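Local coordinates for PlyP35 (Listeria phage P35, PDB 6S3Y), which probably binds the Listeria cell wall through the C-terminal binding domain of a phage endolysin, built from two SH3-like units, at residues 29-34 and 80-85; 36-41 and 75-80. All coordinates share one frame; numbering follows the deposited sequence.

Contact 1: residues 29-34 and 80-85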
loop_
_atom_site.group_PDB
_atom_site.type_symbol
_atom_site.label_atom_id
_atom_site.label_comp_id
_atom_site.label_asym_id
_atom_site.label_seq_id
_atom_site.Cartn_x
_atom_site.Cartn_y
_atom_site.Cartn_z
ATOM N N ARG A 29 -2.882 7.666 6.604
ATOM C CA ARG A 29 -1.428 7.953 6.671
ATOM C C ARG A 29 -0.713 7.161 5.571
ATOM O O ARG A 29 -1.108 6.013 5.305
ATOM C CB ARG A 29 -0.800 7.544 8.011
ATOM C CG ARG A 29 -1.295 8.345 9.200
ATOM C CD ARG A 29 -0.787 9.757 9.259
ATOM N NE ARG A 29 -1.204 10.431 10.488
ATOM C CZ ARG A 29 -2.321 11.132 10.627
ATOM N NH1 ARG A 29 -3.171 11.259 9.629
ATOM N NH2 ARG A 29 -2.606 11.745 11.758
ATOM N N GLN A 30 0.332 7.747 5.000
ATOM C CA GLN A 30 1.370 7.047 4.235
ATOM C C GLN A 30 2.623 7.135 5.087
ATOM O O GLN A 30 3.343 8.135 4.998
ATOM C CB GLN A 30 1.426 7.638 2.824
ATOM C CG GLN A 30 0.245 7.177 1.981
ATOM C CD GLN A 30 0.286 7.630 0.548
ATOM O OE1 GLN A 30 1.274 8.180 0.081
ATOM N NE2 GLN A 30 -0.829 7.436 -0.146
ATOM N N TRP A 31 2.826 6.130 5.925
ATOM C CA TRP A 31 3.896 6.110 6.936
ATOM C C TRP A 31 5.213 5.712 6.265
ATOM O O TRP A 31 5.295 4.593 5.711
ATOM C CB TRP A 31 3.558 5.136 8.065
ATOM C CG TRP A 31 2.596 5.631 9.106
ATOM C CD1 TRP A 31 2.537 6.859 9.700
ATOM C CD2 TRP A 31 1.595 4.830 9.763
ATOM N NE1 TRP A 31 1.551 6.882 10.650
ATOM C CE2 TRP A 31 0.975 5.644 10.727
ATOM C CE3 TRP A 31 1.182 3.497 9.630
ATOM C CZ2 TRP A 31 -0.047 5.176 11.545
ATOM C CZ3 TRP A 31 0.187 3.026 10.450
ATOM C CH2 TRP A 31 -0.414 3.855 11.394
ATOM N N LYS A 32 6.232 6.559 6.412
ATOM C CA LYS A 32 7.608 6.276 5.937
ATOM C C LYS A 32 8.082 4.942 6.516
ATOM O O LYS A 32 7.789 4.646 7.706
ATOM C CB LYS A 32 8.533 7.428 6.349
ATOM C CG LYS A 32 9.887 7.411 5.660
ATOM C CD LYS A 32 10.730 8.627 5.998
ATOM C CE LYS A 32 10.937 8.811 7.492
ATOM N NZ LYS A 32 11.778 9.992 7.804
ATOM N N HIS A 33 8.834 4.181 5.715
ATOM C CA HIS A 33 9.569 2.964 6.150
ATOM C C HIS A 33 10.182 3.235 7.525
ATOM O O HIS A 33 10.781 4.299 7.671
ATOM C CB HIS A 33 10.638 2.574 5.124
ATOM C CG HIS A 33 11.216 1.216 5.357
ATOM N ND1 HIS A 33 12.509 0.988 5.790
ATOM C CD2 HIS A 33 10.627 0.003 5.285
ATOM C CE1 HIS A 33 12.722 -0.323 5.824
ATOM N NE2 HIS A 33 11.570 -0.948 5.566
ATOM N N GLY A 34 9.998 2.347 8.486
ATOM C CA GLY A 34 10.623 2.451 9.823
ATOM C C GLY A 34 9.802 3.227 10.845
ATOM O O GLY A 34 10.178 3.190 12.015
ATOM N N ALA A 80 4.508 -1.847 16.561
ATOM C CA ALA A 80 4.994 -2.325 15.252
ATOM C C ALA A 80 5.822 -1.250 14.566
ATOM O O ALA A 80 5.604 -0.043 14.841
ATOM C CB ALA A 80 3.839 -2.748 14.359
ATOM N N THR A 81 6.701 -1.692 13.676
ATOM C CA THR A 81 7.501 -0.841 12.777
ATOM C C THR A 81 6.980 -1.010 11.352
ATOM O O THR A 81 6.766 -2.141 10.944
ATOM C CB THR A 81 8.989 -1.222 12.898
ATOM O OG1 THR A 81 9.329 -0.997 14.265
ATOM C CG2 THR A 81 9.874 -0.406 11.968
ATOM N N ILE A 82 6.753 0.076 10.642
ATOM C CA ILE A 82 6.254 0.021 9.242
ATOM C C ILE A 82 7.345 -0.526 8.322
ATOM O O ILE A 82 8.508 -0.038 8.354
ATOM C CB ILE A 82 5.717 1.388 8.795
ATOM C CG1 ILE A 82 4.590 1.843 9.714
ATOM C CG2 ILE A 82 5.284 1.358 7.340
ATOM C CD1 ILE A 82 3.542 0.744 9.991
ATOM N N ASN A 83 6.962 -1.515 7.526
ATOM C CA ASN A 83 7.740 -2.101 6.402
ATOM C C ASN A 83 7.101 -1.636 5.093
ATOM O O ASN A 83 6.050 -2.183 4.704
ATOM C CB ASN A 83 7.792 -3.622 6.553
ATOM C CG ASN A 83 8.501 -4.293 5.406
ATOM O OD1 ASN A 83 9.675 -4.060 5.195
ATOM N ND2 ASN A 83 7.797 -5.104 4.639
ATOM N N ALA A 84 7.669 -0.626 4.473
ATOM C CA ALA A 84 7.161 -0.012 3.233
ATOM C C ALA A 84 7.297 -0.995 2.057
ATOM O O ALA A 84 8.367 -1.523 1.859
ATOM C CB ALA A 84 7.849 1.304 2.973
ATOM N N HIS A 85 6.224 -1.152 1.296
ATOM C CA HIS A 85 6.196 -1.864 -0.020
ATOM C C HIS A 85 4.842 -1.595 -0.656
ATOM O O HIS A 85 3.932 -1.092 0.044
ATOM C CB HIS A 85 6.483 -3.367 0.112
ATOM C CG HIS A 85 5.318 -4.202 0.534
ATOM N ND1 HIS A 85 5.210 -4.711 1.819
ATOM C CD2 HIS A 85 4.201 -4.614 -0.129
ATOM C CE1 HIS A 85 4.109 -5.433 1.917
ATOM N NE2 HIS A 85 3.473 -5.374 0.748
#
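The indole of Trp31 and the imidazole of His33 meet the 80-85 segment in different ways, within an all-beta cell wall binding domain of the SH3 clan. Trp31 presents its six-membered ring to Ile82, which reaches it obliquely: Trp31 CE3 lies 3.6 Å from Ile82 CD1, and the two side chains cross at about a right angle. One indole face carries Arg29 CB, offset toward the rim, and the ring also stacks with Phe16 of strand 6-17. The His33 ring instead turns its edge to the chain, with Ala84 N and Asn83 OD1 both near its plane; its CD2 comes within 3.1 Å of Ala84 N.

Strand 27-32 ends here, and His33 and Gly34 carry the chain past residues 82-84 of strand 78-89, which belongs to a different sheet. The touching parts run 115° apart end to end, and a single backbone hydrogen bond joins them, so this is a crossing of chains rather than a regular strand pair.

Two torsions direct the side chains. In Ile82, CG1 stands anti to the carbonyl carbon, which turns the CG1-CD1 branch to the indole, while the other branch, CG2, packs 3.6 Å from Trp31 O. In His33, CG is anti to the backbone N, bringing the ring alongside Asn83 with ring and amide planes 61° apart. At 3.7 Å, His33 NE2 and Asn83 OD1 are merely neighbours; the amide is held elsewhere, through ND2 to Ser65 O. At the root of the side chain, His33 CB rests 3.7 Å from Ala84 CB.

Gly34, at positive phi, follows directly. Its N donates to Ile82 O over 2.8 Å, nearly straight at hydrogen (165°), with the donor tilted from the carbonyl plane.

Contact 2: residues 36-41 and 75-80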
loop_
_atom_site.group_PDB
_atom_site.type_symbol
_atom_site.label_atom_id
_atom_site.label_comp_id
_atom_site.label_asym_id
_atom_site.label_seq_id
_atom_site.Cartn_x
_atom_site.Cartn_y
_atom_site.Cartn_z
ATOM N N LYS A 36 7.370 3.953 13.790
ATOM C CA LYS A 36 6.888 3.108 14.905
ATOM C C LYS A 36 5.450 3.523 15.239
ATOM O O LYS A 36 5.183 4.731 15.339
ATOM C CB LYS A 36 7.830 3.195 16.110
ATOM C CG LYS A 36 9.209 2.625 15.786
ATOM C CD LYS A 36 10.078 2.441 16.996
ATOM C CE LYS A 36 11.313 1.669 16.601
ATOM N NZ LYS A 36 12.046 1.295 17.813
ATOM N N VAL A 37 4.566 2.530 15.388
ATOM C CA VAL A 37 3.105 2.781 15.545
ATOM C C VAL A 37 2.548 1.812 16.568
ATOM O O VAL A 37 3.221 0.796 16.934
ATOM C CB VAL A 37 2.387 2.650 14.183
ATOM C CG1 VAL A 37 2.876 3.691 13.190
ATOM C CG2 VAL A 37 2.531 1.261 13.574
ATOM N N LYS A 38 1.304 2.076 16.984
ATOM C CA LYS A 38 0.513 1.120 17.786
ATOM C C LYS A 38 -0.683 0.676 16.930
ATOM O O LYS A 38 -1.336 1.536 16.329
ATOM C CB LYS A 38 0.084 1.780 19.096
ATOM C CG LYS A 38 -0.721 0.851 20.032
ATOM C CD LYS A 38 -1.284 1.532 21.268
ATOM C CE LYS A 38 -2.278 2.638 20.965
ATOM N NZ LYS A 38 -2.483 3.506 22.140
ATOM N N LEU A 39 -0.936 -0.624 16.897
ATOM C CA LEU A 39 -1.954 -1.238 16.021
ATOM C C LEU A 39 -2.675 -2.321 16.826
ATOM O O LEU A 39 -2.156 -2.743 17.860
ATOM C CB LEU A 39 -1.287 -1.845 14.776
ATOM C CG LEU A 39 -0.648 -0.866 13.796
ATOM C CD1 LEU A 39 0.136 -1.605 12.729
ATOM C CD2 LEU A 39 -1.638 0.070 13.137
ATOM N N THR A 40 -3.782 -2.831 16.299
ATOM C CA THR A 40 -4.458 -4.050 16.795
ATOM C C THR A 40 -4.724 -4.931 15.583
ATOM O O THR A 40 -5.148 -4.377 14.540
ATOM C CB THR A 40 -5.701 -3.672 17.610
ATOM O OG1 THR A 40 -5.305 -2.772 18.637
ATOM C CG2 THR A 40 -6.358 -4.881 18.227
ATOM N N LYS A 41 -4.485 -6.237 15.705
ATOM C CA LYS A 41 -4.827 -7.178 14.615
ATOM C C LYS A 41 -6.333 -7.045 14.317
ATOM O O LYS A 41 -7.087 -7.027 15.262
ATOM C CB LYS A 41 -4.479 -8.616 14.995
ATOM C CG LYS A 41 -4.416 -9.589 13.815
ATOM C CD LYS A 41 -3.244 -9.356 12.934
ATOM C CE LYS A 41 -3.100 -10.459 11.895
ATOM N NZ LYS A 41 -2.933 -9.912 10.520
ATOM N N ASP A 75 -3.464 -4.999 26.675
ATOM C CA ASP A 75 -4.823 -4.711 26.151
ATOM C C ASP A 75 -5.065 -5.393 24.790
ATOM O O ASP A 75 -6.113 -5.141 24.216
ATOM C CB ASP A 75 -5.059 -3.205 26.055
ATOM C CG ASP A 75 -4.241 -2.502 24.982
ATOM O OD1 ASP A 75 -3.465 -3.187 24.262
ATOM O OD2 ASP A 75 -4.337 -1.287 24.926
ATOM N N GLY A 76 -4.145 -6.220 24.285
ATOM C CA GLY A 76 -4.281 -6.953 23.009
ATOM C C GLY A 76 -3.808 -6.170 21.782
ATOM O O GLY A 76 -3.802 -6.777 20.697
ATOM N N SER A 77 -3.425 -4.901 21.924
ATOM C CA SER A 77 -2.751 -4.125 20.853
ATOM C C SER A 77 -1.297 -4.582 20.706
ATOM O O SER A 77 -0.843 -5.380 21.547
ATOM C CB SER A 77 -2.851 -2.645 21.091
ATOM O OG SER A 77 -2.114 -2.219 22.237
ATOM N N VAL A 78 -0.601 -4.109 19.667
ATOM C CA VAL A 78 0.812 -4.456 19.390
ATOM C C VAL A 78 1.575 -3.166 19.070
ATOM O O VAL A 78 0.956 -2.143 18.643
ATOM C CB VAL A 78 0.939 -5.497 18.266
ATOM C CG1 VAL A 78 0.317 -6.813 18.657
ATOM C CG2 VAL A 78 0.355 -5.007 16.963
ATOM N N ASN A 79 2.887 -3.198 19.308
ATOM C CA ASN A 79 3.797 -2.108 18.884
ATOM C C ASN A 79 4.492 -2.635 17.629
ATOM O O ASN A 79 4.924 -3.804 17.656
ATOM C CB ASN A 79 4.700 -1.688 20.026
ATOM C CG ASN A 79 3.933 -1.526 21.319
ATOM O OD1 ASN A 79 3.023 -0.694 21.460
ATOM N ND2 ASN A 79 4.273 -2.380 22.264
ATOM N N ALA A 80 4.508 -1.847 16.561
ATOM C CA ALA A 80 4.994 -2.325 15.252
ATOM C C ALA A 80 5.822 -1.250 14.566
ATOM O O ALA A 80 5.604 -0.043 14.841
ATOM C CB ALA A 80 3.839 -2.748 14.359
HETATM O O HOH W 1 -3.144 -7.028 18.126
#
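Val37 and Leu39 project from the same face of the sheet as Val78 and Ala80, whereas Lys38 and Asn79 occupy the other. On the first face Leu39 bridges two neighbours: its CB lies 4.2 Å from Val78 CG2, and its CD1 approaches the methyl of Ala80. With CG1 anti to the carbonyl carbon (chi1 -63°), Val37 CG2 falls between the backbone N and the carbonyl carbon, 3.6 Å from Ala80 O. Tyr47 of strand 46-53 touches both Leu39 and Val78, extending this apolar surface. Across the sheet, Lys38 lays the aliphatic part of its chain beside Ser77, with Lys38 CD 4.0 Å from Ser77 OG.

The register follows from four backbone bonds. Val37 and Ala80 exchange N-H and C=O in both directions, as do Leu39 and Val78, so each is a hydrogen-bonded pair; the shortest of the four is Val78 N to Leu39 O at 2.7 Å. Lys38 and Asn79 form the intervening non-hydrogen-bonded pair, where Lys38 CA makes a CA-H...O contact with Val78 O. The strand axes are 141° apart, well short of exact opposition, as expected for strongly twisted strands.

Residues 75-77 form a turn. Thr40 OG1 packs 3.5 Å from Ser77 CB, and a water bridges the two segments, accepting from Lys41 N and donating to Gly76 O. Asp75 OD1 accepts from Ser77 N at 2.9 Å, the donor standing above the carboxylate plane, and this bond closes an Asx turn. Gly76 takes positive phi inside it.

Together these features define a twisted antiparallel strand pair entered through an Asx turn, within the curled sheet of an SH3-like cell wall binding domain.

How the contacts relate
From the N terminus, strand 27-32 leads through 33-35 into strand 36-41, so the first segments of the two contacts are consecutive. The chain then runs through strands 46-53, 56-63 and 67-72 before returning as strand 78-89. Contact 2 closes the shorter loop, with 33 intervening residues, and is contained in the longer loop of contact 1, the two sharing Ala80 at its end. Contact 2 is pairing within one curled sheet, while contact 1 joins that sheet to strand 27-32, which pairs with strand 6-17 in another. Their centres are 13 Å apart, and Val37 links them physically: its CG1 lies 3.7 Å from Trp31 CZ2.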